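Local coordinates for CCHC-type domain-containing protein (Trypanosoma brucei brucei, PDB 7C4C) that probably acts as a 3'-5' RNA exonuclease of the RNase D type, with a manganese-bound nuclease domain and zinc knuckles that also bind nucleotides, at residues T30-A35 and K85-L90; E43-T48 and R56-Q61; E95-F100 and G120-Q125; L154-G159 and A189-H194. All blocks are in the same frame, centred on the assembly; numbering follows the deposited sequence.

Contact 1: T30-A35 and K85-L90; sequences TSLQGA and KDMQSL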
# COMPACT_ATOMS: atom_id res chain seq x y z
N THR A 30 -13.93 13.81 -22.47
CA THR A 30 -15.16 14.31 -21.87
C THR A 30 -15.36 13.72 -20.48
O THR A 30 -15.42 14.45 -19.48
CB THR A 30 -16.36 13.99 -22.77
OG1 THR A 30 -16.20 14.62 -24.05
CG2 THR A 30 -17.64 14.48 -22.12
N SER A 31 -15.43 12.39 -20.40
CA SER A 31 -15.57 11.72 -19.11
C SER A 31 -14.55 12.23 -18.10
O SER A 31 -14.90 12.76 -17.04
CB SER A 31 -15.46 10.21 -19.30
OG SER A 31 -15.42 9.55 -18.05
N LEU A 32 -13.26 12.13 -18.43
CA LEU A 32 -12.21 12.48 -17.48
C LEU A 32 -12.31 13.92 -16.98
O LEU A 32 -11.88 14.22 -15.86
CB LEU A 32 -10.84 12.24 -18.10
CG LEU A 32 -10.48 10.81 -18.48
CD1 LEU A 32 -9.02 10.74 -18.97
CD2 LEU A 32 -10.69 9.90 -17.29
N GLN A 33 -12.87 14.83 -17.78
CA GLN A 33 -12.83 16.24 -17.40
C GLN A 33 -13.71 16.57 -16.20
O GLN A 33 -13.46 17.57 -15.52
CB GLN A 33 -13.23 17.12 -18.58
CG GLN A 33 -12.04 17.40 -19.47
CD GLN A 33 -12.41 18.14 -20.72
OE1 GLN A 33 -13.60 18.29 -21.04
NE2 GLN A 33 -11.40 18.63 -21.44
N GLY A 34 -14.73 15.75 -15.92
CA GLY A 34 -15.46 15.97 -14.70
C GLY A 34 -14.84 15.35 -13.47
O GLY A 34 -15.38 15.48 -12.37
N ALA A 35 -13.69 14.69 -13.62
CA ALA A 35 -13.10 13.95 -12.52
C ALA A 35 -12.53 14.91 -11.47
O ALA A 35 -12.16 16.04 -11.77
CB ALA A 35 -12.01 13.02 -13.02
N LYS A 85 -2.71 16.90 -27.65
CA LYS A 85 -3.57 18.04 -27.97
C LYS A 85 -4.86 17.98 -27.17
O LYS A 85 -5.37 19.02 -26.72
CB LYS A 85 -3.86 18.09 -29.47
CG LYS A 85 -2.82 18.87 -30.30
CD LYS A 85 -3.28 19.14 -31.75
CE LYS A 85 -3.22 17.87 -32.62
NZ LYS A 85 -3.46 18.12 -34.08
N ASP A 86 -5.38 16.79 -26.92
CA ASP A 86 -6.62 16.66 -26.15
C ASP A 86 -6.41 16.44 -24.66
O ASP A 86 -7.36 16.63 -23.89
CB ASP A 86 -7.43 15.52 -26.73
CG ASP A 86 -7.68 15.71 -28.19
OD1 ASP A 86 -7.49 16.85 -28.65
OD2 ASP A 86 -8.03 14.74 -28.90
N MSE A 87 -5.22 16.07 -24.21
CA MSE A 87 -5.05 15.67 -22.82
C MSE A 87 -4.29 16.68 -21.99
O MSE A 87 -4.29 16.59 -20.77
CB MSE A 87 -4.32 14.32 -22.74
CG MSE A 87 -5.16 13.09 -23.13
SE MSE A 87 -6.53 12.65 -21.80
CE MSE A 87 -5.40 12.00 -20.33
N GLN A 88 -3.62 17.64 -22.64
CA GLN A 88 -2.68 18.46 -21.88
C GLN A 88 -3.40 19.44 -20.96
O GLN A 88 -2.90 19.74 -19.87
CB GLN A 88 -1.72 19.18 -22.81
CG GLN A 88 -2.32 20.28 -23.64
CD GLN A 88 -1.25 21.11 -24.33
OE1 GLN A 88 -0.05 20.89 -24.12
NE2 GLN A 88 -1.67 22.07 -25.15
N SER A 89 -4.56 19.95 -21.37
CA SER A 89 -5.26 20.89 -20.51
C SER A 89 -5.72 20.21 -19.24
O SER A 89 -5.59 20.75 -18.13
CB SER A 89 -6.45 21.49 -21.25
OG SER A 89 -7.41 20.47 -21.48
N LEU A 90 -6.26 19.00 -19.39
CA LEU A 90 -6.65 18.21 -18.24
C LEU A 90 -5.43 17.81 -17.41
O LEU A 90 -5.48 17.84 -16.18
CB LEU A 90 -7.42 17.00 -18.74
CG LEU A 90 -7.92 15.92 -17.81
CD1 LEU A 90 -9.06 15.26 -18.53
CD2 LEU A 90 -6.83 14.90 -17.54

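Contact 2: E43-T48 and R56-Q61; sequences EAFCTT and RISLVQ. With MN (manganese (II) ion), chain H; 5GP (guanosine-5'-monophosphate), chain N.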
# COMPACT_ATOMS: atom_id res chain seq x y z
N GLU A 43 2.71 2.30 -19.71
CA GLU A 43 3.45 1.14 -20.19
C GLU A 43 4.26 1.55 -21.41
O GLU A 43 3.72 2.19 -22.33
CB GLU A 43 2.52 -0.03 -20.54
CG GLU A 43 1.65 -0.59 -19.40
CD GLU A 43 2.43 -1.04 -18.16
OE1 GLU A 43 1.84 -0.94 -17.06
OE2 GLU A 43 3.59 -1.50 -18.28
N ALA A 44 5.55 1.17 -21.43
CA ALA A 44 6.48 1.59 -22.47
C ALA A 44 7.33 0.41 -22.95
O ALA A 44 7.45 -0.60 -22.26
CB ALA A 44 7.41 2.71 -21.97
N PHE A 45 7.94 0.57 -24.13
CA PHE A 45 8.85 -0.45 -24.65
C PHE A 45 9.99 -0.67 -23.66
O PHE A 45 10.52 0.28 -23.07
CB PHE A 45 9.48 -0.06 -26.00
CG PHE A 45 8.52 0.14 -27.15
CD1 PHE A 45 7.15 0.28 -26.95
CD2 PHE A 45 9.01 0.21 -28.45
CE1 PHE A 45 6.29 0.48 -28.03
CE2 PHE A 45 8.17 0.43 -29.53
CZ PHE A 45 6.81 0.56 -29.33
N CYS A 46 10.38 -1.92 -23.49
CA CYS A 46 11.52 -2.24 -22.64
C CYS A 46 12.81 -1.89 -23.38
O CYS A 46 12.90 -2.02 -24.60
CB CYS A 46 11.47 -3.71 -22.24
SG CYS A 46 9.93 -4.13 -21.36
N THR A 47 13.79 -1.45 -22.64
CA THR A 47 15.03 -1.06 -23.22
C THR A 47 16.10 -2.12 -23.04
O THR A 47 16.15 -2.77 -22.04
CB THR A 47 15.48 0.30 -22.68
OG1 THR A 47 15.95 0.16 -21.35
CG2 THR A 47 14.33 1.23 -22.65
N THR A 48 16.86 -2.34 -24.10
CA THR A 48 17.99 -3.27 -24.15
C THR A 48 19.12 -2.84 -23.27
O THR A 48 19.81 -3.65 -22.70
CB THR A 48 18.51 -3.50 -25.59
OG1 THR A 48 19.64 -2.67 -25.89
CG2 THR A 48 17.41 -3.24 -26.60
N ARG A 56 10.05 3.93 -25.43
CA ARG A 56 8.96 4.58 -26.15
C ARG A 56 7.62 4.33 -25.46
O ARG A 56 7.29 3.19 -25.12
CB ARG A 56 8.92 4.04 -27.58
CG ARG A 56 7.95 4.74 -28.47
CD ARG A 56 8.29 4.37 -29.89
NE ARG A 56 7.32 4.91 -30.83
CZ ARG A 56 7.43 4.79 -32.14
NH1 ARG A 56 8.48 4.17 -32.67
NH2 ARG A 56 6.49 5.30 -32.92
N ILE A 57 6.85 5.41 -25.26
CA ILE A 57 5.55 5.27 -24.62
C ILE A 57 4.62 4.50 -25.54
O ILE A 57 4.50 4.80 -26.73
CB ILE A 57 4.98 6.65 -24.24
CG1 ILE A 57 5.66 7.18 -22.97
CG2 ILE A 57 3.49 6.57 -23.99
CD1 ILE A 57 5.68 8.71 -22.85
N SER A 58 3.94 3.50 -24.98
CA SER A 58 2.99 2.68 -25.72
C SER A 58 1.57 2.93 -25.25
O SER A 58 0.70 3.28 -26.05
CB SER A 58 3.37 1.20 -25.57
OG SER A 58 2.35 0.34 -26.02
N LEU A 59 1.31 2.77 -23.95
CA LEU A 59 0.01 3.02 -23.35
C LEU A 59 0.16 4.00 -22.20
O LEU A 59 1.16 3.97 -21.47
CB LEU A 59 -0.67 1.74 -22.80
CG LEU A 59 -0.82 0.48 -23.64
CD1 LEU A 59 -1.54 -0.62 -22.88
CD2 LEU A 59 -1.60 0.84 -24.85
N VAL A 60 -0.84 4.88 -22.08
CA VAL A 60 -1.09 5.66 -20.87
C VAL A 60 -2.44 5.19 -20.35
O VAL A 60 -3.44 5.25 -21.07
CB VAL A 60 -1.10 7.17 -21.15
CG1 VAL A 60 -1.56 7.93 -19.92
CG2 VAL A 60 0.28 7.65 -21.57
N GLN A 61 -2.46 4.68 -19.11
CA GLN A 61 -3.68 4.15 -18.50
C GLN A 61 -4.24 5.19 -17.54
O GLN A 61 -3.49 5.82 -16.80
CB GLN A 61 -3.40 2.85 -17.75
CG GLN A 61 -2.69 1.80 -18.57
CD GLN A 61 -1.19 1.81 -18.34
OE1 GLN A 61 -0.45 2.52 -19.03
NE2 GLN A 61 -0.73 0.99 -17.41
MN MN H . 2.21 -0.42 -15.03
P 5GP N . 5.22 0.13 -14.07
O1P 5GP N . 5.12 -1.20 -13.36
O2P 5GP N . 3.88 0.71 -14.48
O3P 5GP N . 6.14 1.13 -13.40
O5' 5GP N . 5.93 -0.19 -15.46
C5' 5GP N . 6.11 0.84 -16.42
C4' 5GP N . 7.11 0.49 -17.49
O4' 5GP N . 8.42 0.27 -16.89
C3' 5GP N . 6.85 -0.78 -18.28
O3' 5GP N . 5.90 -0.62 -19.32
C2' 5GP N . 8.24 -1.13 -18.80
O2' 5GP N . 8.59 -0.32 -19.91
C1' 5GP N . 9.11 -0.73 -17.61
N9 5GP N . 9.37 -1.86 -16.71
C8 5GP N . 8.69 -2.15 -15.59
N7 5GP N . 9.22 -3.25 -15.01
C5 5GP N . 10.24 -3.64 -15.79
C6 5GP N . 11.14 -4.69 -15.70
O6 5GP N . 11.04 -5.48 -14.73
N1 5GP N . 12.09 -4.83 -16.65
C2 5GP N . 12.17 -3.98 -17.68
N2 5GP N . 13.13 -4.16 -18.62
N3 5GP N . 11.31 -2.94 -17.80
C4 5GP N . 10.34 -2.76 -16.86

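Contact 3: E95-F100 and G120-Q125; sequences EIRKLF and GVLDLQ. With 5GP (guanosine-5'-monophosphate), chain P.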
# COMPACT_ATOMS: atom_id res chain seq x y z
N GLU A 95 -6.63 21.48 -10.42
CA GLU A 95 -7.80 21.14 -9.64
C GLU A 95 -8.19 19.67 -9.79
O GLU A 95 -9.02 19.19 -9.01
CB GLU A 95 -8.98 22.04 -10.00
CG GLU A 95 -8.71 23.52 -9.73
CD GLU A 95 -8.13 23.77 -8.34
OE1 GLU A 95 -8.57 23.12 -7.37
OE2 GLU A 95 -7.22 24.63 -8.22
N ILE A 96 -7.62 18.95 -10.75
CA ILE A 96 -7.84 17.52 -10.90
C ILE A 96 -6.59 16.80 -10.40
O ILE A 96 -5.52 16.90 -11.01
CB ILE A 96 -8.15 17.15 -12.35
CG1 ILE A 96 -9.30 17.99 -12.89
CG2 ILE A 96 -8.47 15.66 -12.46
CD1 ILE A 96 -9.67 17.68 -14.32
N ARG A 97 -6.73 16.07 -9.29
CA ARG A 97 -5.59 15.36 -8.72
C ARG A 97 -5.16 14.22 -9.65
O ARG A 97 -5.99 13.49 -10.17
CB ARG A 97 -5.96 14.82 -7.34
CG ARG A 97 -4.88 13.97 -6.72
CD ARG A 97 -5.23 13.53 -5.29
NE ARG A 97 -5.16 14.62 -4.32
CZ ARG A 97 -6.20 15.08 -3.62
NH1 ARG A 97 -7.40 14.54 -3.78
NH2 ARG A 97 -6.03 16.07 -2.77
N LYS A 98 -3.85 14.09 -9.87
CA LYS A 98 -3.31 12.99 -10.66
C LYS A 98 -2.59 12.04 -9.71
O LYS A 98 -1.59 12.43 -9.09
CB LYS A 98 -2.36 13.46 -11.75
CG LYS A 98 -2.70 14.82 -12.35
CD LYS A 98 -4.01 14.79 -13.10
CE LYS A 98 -4.20 16.07 -13.88
NZ LYS A 98 -3.89 17.28 -13.07
N LEU A 99 -3.07 10.81 -9.62
CA LEU A 99 -2.50 9.83 -8.71
C LEU A 99 -1.54 8.93 -9.47
O LEU A 99 -1.93 8.28 -10.46
CB LEU A 99 -3.59 9.01 -8.03
CG LEU A 99 -4.63 9.83 -7.26
CD1 LEU A 99 -5.97 9.14 -7.40
CD2 LEU A 99 -4.27 9.99 -5.79
N PHE A 100 -0.29 8.89 -9.02
CA PHE A 100 0.71 7.95 -9.50
C PHE A 100 1.08 7.02 -8.37
O PHE A 100 0.80 7.29 -7.20
CB PHE A 100 1.97 8.67 -10.02
CG PHE A 100 1.73 9.52 -11.24
CD1 PHE A 100 1.11 10.75 -11.13
CD2 PHE A 100 2.13 9.09 -12.50
CE1 PHE A 100 0.88 11.54 -12.24
CE2 PHE A 100 1.90 9.86 -13.63
CZ PHE A 100 1.26 11.10 -13.49
N GLY A 120 -1.02 19.16 -10.03
CA GLY A 120 -1.88 18.46 -9.09
C GLY A 120 -1.56 16.99 -8.93
O GLY A 120 -2.47 16.16 -8.81
N VAL A 121 -0.29 16.65 -8.93
CA VAL A 121 0.18 15.27 -8.85
C VAL A 121 0.29 14.87 -7.38
O VAL A 121 0.67 15.69 -6.54
CB VAL A 121 1.54 15.13 -9.56
CG1 VAL A 121 2.08 13.72 -9.46
CG2 VAL A 121 1.40 15.56 -11.02
N LEU A 122 -0.03 13.60 -7.09
CA LEU A 122 0.14 13.02 -5.75
C LEU A 122 0.67 11.60 -5.93
O LEU A 122 0.01 10.78 -6.57
CB LEU A 122 -1.17 13.01 -4.97
CG LEU A 122 -1.11 12.23 -3.66
CD1 LEU A 122 -0.30 13.03 -2.68
CD2 LEU A 122 -2.50 11.96 -3.09
N ASP A 123 1.86 11.31 -5.38
CA ASP A 123 2.48 10.00 -5.56
C ASP A 123 2.16 9.14 -4.33
O ASP A 123 2.59 9.47 -3.21
CB ASP A 123 3.99 10.14 -5.80
CG ASP A 123 4.69 8.79 -6.06
OD1 ASP A 123 4.00 7.74 -6.10
OD2 ASP A 123 5.92 8.79 -6.31
N LEU A 124 1.42 8.05 -4.51
CA LEU A 124 0.97 7.29 -3.34
C LEU A 124 2.06 6.40 -2.76
O LEU A 124 2.04 6.12 -1.56
CB LEU A 124 -0.27 6.44 -3.62
CG LEU A 124 -1.46 7.24 -4.16
CD1 LEU A 124 -2.51 6.28 -4.73
CD2 LEU A 124 -2.04 8.08 -3.07
N GLN A 125 2.99 5.92 -3.58
CA GLN A 125 4.16 5.27 -3.01
C GLN A 125 4.88 6.23 -2.09
O GLN A 125 5.30 5.85 -0.98
CB GLN A 125 5.11 4.80 -4.11
CG GLN A 125 6.26 3.93 -3.61
CD GLN A 125 7.33 3.64 -4.66
OE1 GLN A 125 7.96 4.55 -5.18
NE2 GLN A 125 7.56 2.35 -4.96
P 5GP P . 11.60 -3.08 -4.18
O1P 5GP P . 11.87 -3.19 -2.70
O2P 5GP P . 12.83 -2.76 -5.00
O3P 5GP P . 10.75 -4.19 -4.77
O5' 5GP P . 10.68 -1.78 -4.33
C5' 5GP P . 9.79 -1.64 -5.43
C4' 5GP P . 9.68 -0.20 -5.88
O4' 5GP P . 10.96 0.47 -5.69
C3' 5GP P . 9.35 0.02 -7.36
O3' 5GP P . 7.95 -0.00 -7.63
C2' 5GP P . 10.01 1.35 -7.67
O2' 5GP P . 9.21 2.43 -7.22
C1' 5GP P . 11.27 1.27 -6.81
N9 5GP P . 12.39 0.61 -7.53
C8 5GP P . 13.21 -0.32 -6.99
N7 5GP P . 14.13 -0.71 -7.91
C5 5GP P . 13.88 -0.01 -9.04
C6 5GP P . 14.49 0.01 -10.28
O6 5GP P . 15.47 -0.73 -10.50
N1 5GP P . 14.02 0.83 -11.24
C2 5GP P . 12.97 1.64 -11.01
N2 5GP P . 12.50 2.46 -11.98
N3 5GP P . 12.36 1.64 -9.80
C4 5GP P . 12.80 0.83 -8.80

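Contact 4: L154-G159 and A189-H194; sequences LTRQEG and AGDVRH. With ZN (zinc ion), chain E; MN (manganese (II) ion), chain H.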
# COMPACT_ATOMS: atom_id res chain seq x y z
N LEU A 154 -5.15 -7.12 -0.11
CA LEU A 154 -5.31 -7.76 -1.41
C LEU A 154 -3.97 -8.21 -1.98
O LEU A 154 -2.93 -7.57 -1.76
CB LEU A 154 -6.01 -6.81 -2.38
CG LEU A 154 -7.48 -6.62 -2.00
CD1 LEU A 154 -8.06 -5.38 -2.64
CD2 LEU A 154 -8.29 -7.86 -2.37
N THR A 155 -4.01 -9.32 -2.72
CA THR A 155 -2.83 -9.86 -3.37
C THR A 155 -2.74 -9.35 -4.80
O THR A 155 -3.66 -9.57 -5.60
CB THR A 155 -2.87 -11.39 -3.35
OG1 THR A 155 -3.02 -11.84 -2.00
CG2 THR A 155 -1.59 -11.97 -3.95
N ARG A 156 -1.64 -8.67 -5.13
CA ARG A 156 -1.37 -8.26 -6.51
C ARG A 156 -0.97 -9.47 -7.35
O ARG A 156 0.21 -9.80 -7.47
CB ARG A 156 -0.26 -7.20 -6.56
CG ARG A 156 -0.01 -6.64 -7.95
CD ARG A 156 1.22 -5.74 -8.04
NE ARG A 156 1.36 -5.19 -9.40
CZ ARG A 156 2.22 -5.62 -10.32
NH1 ARG A 156 3.05 -6.63 -10.05
NH2 ARG A 156 2.24 -5.04 -11.52
N GLN A 157 -1.96 -10.14 -7.95
CA GLN A 157 -1.70 -11.38 -8.67
C GLN A 157 -1.18 -11.17 -10.09
O GLN A 157 -0.81 -12.15 -10.74
CB GLN A 157 -2.97 -12.22 -8.70
CG GLN A 157 -3.40 -12.64 -7.31
CD GLN A 157 -4.72 -13.38 -7.30
OE1 GLN A 157 -5.75 -12.84 -7.73
NE2 GLN A 157 -4.71 -14.62 -6.81
N GLU A 158 -1.14 -9.92 -10.58
CA GLU A 158 -0.56 -9.62 -11.89
C GLU A 158 0.95 -9.78 -11.90
O GLU A 158 1.53 -9.96 -12.98
CB GLU A 158 -0.91 -8.19 -12.33
CG GLU A 158 -2.39 -7.91 -12.51
CD GLU A 158 -3.08 -7.50 -11.22
OE1 GLU A 158 -2.55 -7.79 -10.12
OE2 GLU A 158 -4.15 -6.88 -11.30
N GLY A 159 1.61 -9.71 -10.74
CA GLY A 159 3.04 -9.95 -10.67
C GLY A 159 3.44 -11.38 -11.02
O GLY A 159 4.62 -11.63 -11.29
N ALA A 189 -4.53 -2.48 -17.14
CA ALA A 189 -5.64 -1.87 -16.41
C ALA A 189 -5.46 -2.03 -14.91
O ALA A 189 -5.82 -1.13 -14.14
CB ALA A 189 -6.97 -2.49 -16.86
N GLY A 190 -4.90 -3.17 -14.48
CA GLY A 190 -4.81 -3.45 -13.05
C GLY A 190 -4.01 -2.41 -12.29
O GLY A 190 -4.37 -2.03 -11.18
N ASP A 191 -2.92 -1.93 -12.90
CA ASP A 191 -2.10 -0.93 -12.22
C ASP A 191 -2.90 0.32 -11.86
O ASP A 191 -2.86 0.77 -10.72
CB ASP A 191 -0.87 -0.61 -13.07
CG ASP A 191 0.23 -1.68 -12.92
OD1 ASP A 191 -0.08 -2.82 -12.53
OD2 ASP A 191 1.42 -1.38 -13.21
N VAL A 192 -3.69 0.87 -12.80
CA VAL A 192 -4.41 2.09 -12.43
C VAL A 192 -5.56 1.78 -11.49
O VAL A 192 -5.87 2.59 -10.60
CB VAL A 192 -4.90 2.90 -13.66
CG1 VAL A 192 -3.77 3.72 -14.23
CG2 VAL A 192 -5.50 2.00 -14.73
N ARG A 193 -6.21 0.61 -11.64
CA ARG A 193 -7.22 0.19 -10.66
C ARG A 193 -6.64 0.14 -9.26
O ARG A 193 -7.31 0.52 -8.29
CB ARG A 193 -7.78 -1.20 -11.01
CG ARG A 193 -8.68 -1.27 -12.21
CD ARG A 193 -9.50 -2.57 -12.21
NE ARG A 193 -9.96 -2.87 -13.56
CZ ARG A 193 -9.40 -3.77 -14.37
NH1 ARG A 193 -8.35 -4.49 -13.96
NH2 ARG A 193 -9.88 -3.95 -15.60
N HIS A 194 -5.41 -0.38 -9.11
CA HIS A 194 -4.83 -0.46 -7.78
C HIS A 194 -4.57 0.93 -7.22
O HIS A 194 -4.72 1.15 -6.02
CB HIS A 194 -3.53 -1.25 -7.80
CG HIS A 194 -3.68 -2.67 -8.26
ND1 HIS A 194 -2.69 -3.33 -8.96
CD2 HIS A 194 -4.69 -3.56 -8.10
CE1 HIS A 194 -3.09 -4.56 -9.22
NE2 HIS A 194 -4.30 -4.72 -8.71
ZN ZN E . -5.60 -6.14 -9.89
MN MN H . 2.21 -0.42 -15.03
O HOH W 1 -0.28 -2.77 -9.99
O HOH W 2 -7.51 -5.24 -10.91

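Contact 1: T30-A35 and K85-L90
Two helices of the exonuclease domain, 22-33 and 80-91, meet here through L32 and Q33 on the first and M87, S89 and L90 on the second. The contact is mainly apolar packing. No hydrogen bond joins the two segments. L90 makes the closest approaches. Its CD1 branch lies 3.5 Å from CB of L32 and 3.8 Å from CG of Q33. One methyl thus touches the roots of two successive side chains. CG of L90 is anti to the backbone N (chi1 177°), and this directs the branch toward helix 22-33. L32 also makes contact with its far end, where methyl CD1 meets CE of M87 at 4.1 Å. M87 is a selenomethionine. Its chain bends at both chi2 (-71°) and chi3 (-70°), and the bends bring the terminal methyl to L32.

L32, M87 and L90 are buried. Q33 and S89 form the solvent side of the contact. The Q33 chain is extended beyond CG and crosses L90 at a slant. Its NE2 ends 4.4 Å from OG of S89, which is a loose approach. Past Q33 the chain turns, and A35 N bonds back to L32 O at 2.9 Å.

D86 faces helix 22-33 beside this packing and touches H22, L25 and V29. D86, H22 and K26 bind a zinc ion. Under the two helices lies the sheet. L32 and M87 both rest on F73 of strand 70-74, and L32 also reaches F71 and S64, the latter on strand 57-64. M87 touches V29 of helix 22-33 as well.

Contact 2: E43-T48 and R56-Q61
E43 and Q61 face each other at the manganese site, on neighbouring antiparallel strands. OE1 of E43 binds the manganese ion at 2.1 Å. O2P of the guanosine monophosphate binds the same ion, and D41 and D191 complete the ligands. The other carboxylate oxygen, OE2, accepts a hydrogen bond from O3' of the nucleotide at 2.7 Å. A44 N donates to that same O3' at 2.8 Å, so the hydroxyl is gripped as donor and as acceptor. Its neighbour O2' donates to A44 O at 2.6 Å.

Behind this first shell stands Q61. Its NE2 makes a weak bond to E43 OE1, 3.2 Å long. NE2 also bonds to A188 O of helix 182-202. The E43 and Q61 side chains cross at about a right angle. E43 bends at chi2 (-55°), which folds its carboxylate toward the metal.

The backbone sets E43 in place. Its carbonyl O accepts from both S58 N and L59 N, each at 3.0 Å, and E43 N donates to L59 O. This is a classic beta bulge. Further out, F45 N bonds to R56 O. R56 CB sits over one ring face of F45, 4.0 Å from the centroid, in a CH-pi contact. S58 CB lies at the ring edge.

D41, E43 and D191, with D106 that binds a second manganese ion, are consistent with the four acids of the DEDD exonucleases. Contacts to both ribose hydroxyls are consistent with recognition of an RNA 3' end, with the metal held on the 5' phosphate.

Contact 3: E95-F100 and G120-Q125
K98, L99 and F100 pair in parallel with V121, L122 and D123. Four main-chain hydrogen bonds join the strands. K98 N donates to G120 O at 2.7 Å, and L122 N to K98 O at 2.8 Å. F100 N then reaches L122 O at 3.1 Å, and L124 N reaches F100 O at 2.9 Å. The two short strands differ in direction by 26°. G120, with positive phi, leads into its strand.

Apolar contacts lie on both faces. On one, the CD2 methyls of L99 and L122 meet at 3.8 Å, with the side chains side by side. L124 CD2 touches the same L99 methyl. On the other, V121 CG1 packs at 3.5 Å from F100 CD1.

Polar side chains serve the strand ends. K98 bends back so that NZ donates to I96 O at 2.7 Å; E119 O and D93 O also accept from it. D123 is the N-cap of helix 124-136. Its OD1 accepts a hydrogen bond from D102 N and a weaker capping bond from Q125 N. Q125 NE2 donates to O2' of a guanosine monophosphate at 2.8 Å, and D102 also bonds this nucleotide.

Strands 97-100 and 121-123 belong to a beta-alpha-beta unit with helix 104-114. Strand 121-123 is outermost in the sheet. Strand 37-44 flanks 97-100 on its other side. Helix 182-202 covers L99 and L124, and helix 212-226 packs on V121 and L122.

Contact 4: L154-G159 and A189-H194
R156 holds CG anti to its backbone N (chi1 -175°) and stays extended to NE, which carries its guanidinium across to D191 and H194. E158 instead bends at chi2 (86°), and its carboxylate swings round to the imidazole of H194. E158 and H194 approach from opposite directions and share a zinc ion. OE2 of E158 binds it at 2.2 Å, NE2 of H194 is a second ligand, and a water is a third at 2.4 Å. That water also accepts a bond from R193 NH1. The carboxylate stands almost perpendicular to the ring, at 86°. Its other oxygen, OE1, lies in the ring plane beside CE1 of H194.

R156 NH2 makes a salt bridge to D191 OD1, with a weak hydrogen bond 3.4 Å long. D191 OD1 meets the guanidinium at its edge. The same NH2 also bonds to the hydroxyl of Y187. A water sits between the three side chains. It accepts from R156 NE at 3.0 Å and from H194 ND1 at 2.7 Å, and it donates to D191 OD1. H194 therefore uses one ring nitrogen for zinc and the other as a donor. Y187 and D191, four residues apart on helix 182-202, fit the Tyr-x-x-x-Asp motif of DEDDy exonucleases.

D191 OD2 binds the manganese ion at 2.2 Å, next to D41 and E43. Its OD1 faces R156 and the water. The CG methylene of R156 packs on CE1 of H194 at 3.9 Å. CA of G190 lies 3.9 Å from E158 OE2. M144 and L148 of helix 144-152 touch H194.

From the N terminus, contact 1 opens first, at the C-terminal part of helix 22-33. Contact 2 then opens and closes between strands 37-44 and 57-64, wholly within the span of contact 1. Contact 1 closes on helix 80-91. Contact 3 follows in series and joins strands 97-100 and 121-123. Contact 4 comes last, between the loop after helix 144-152 and helix 182-202. No two contacts cross along the chain. Contacts 1 and 3 touch through L90 with K98 and A35 with I96. Contacts 2 and 3 reach one sheet through adjacent strands. Contacts 2 and 4 meet at the manganese ion, where E43 and D191 are both ligands.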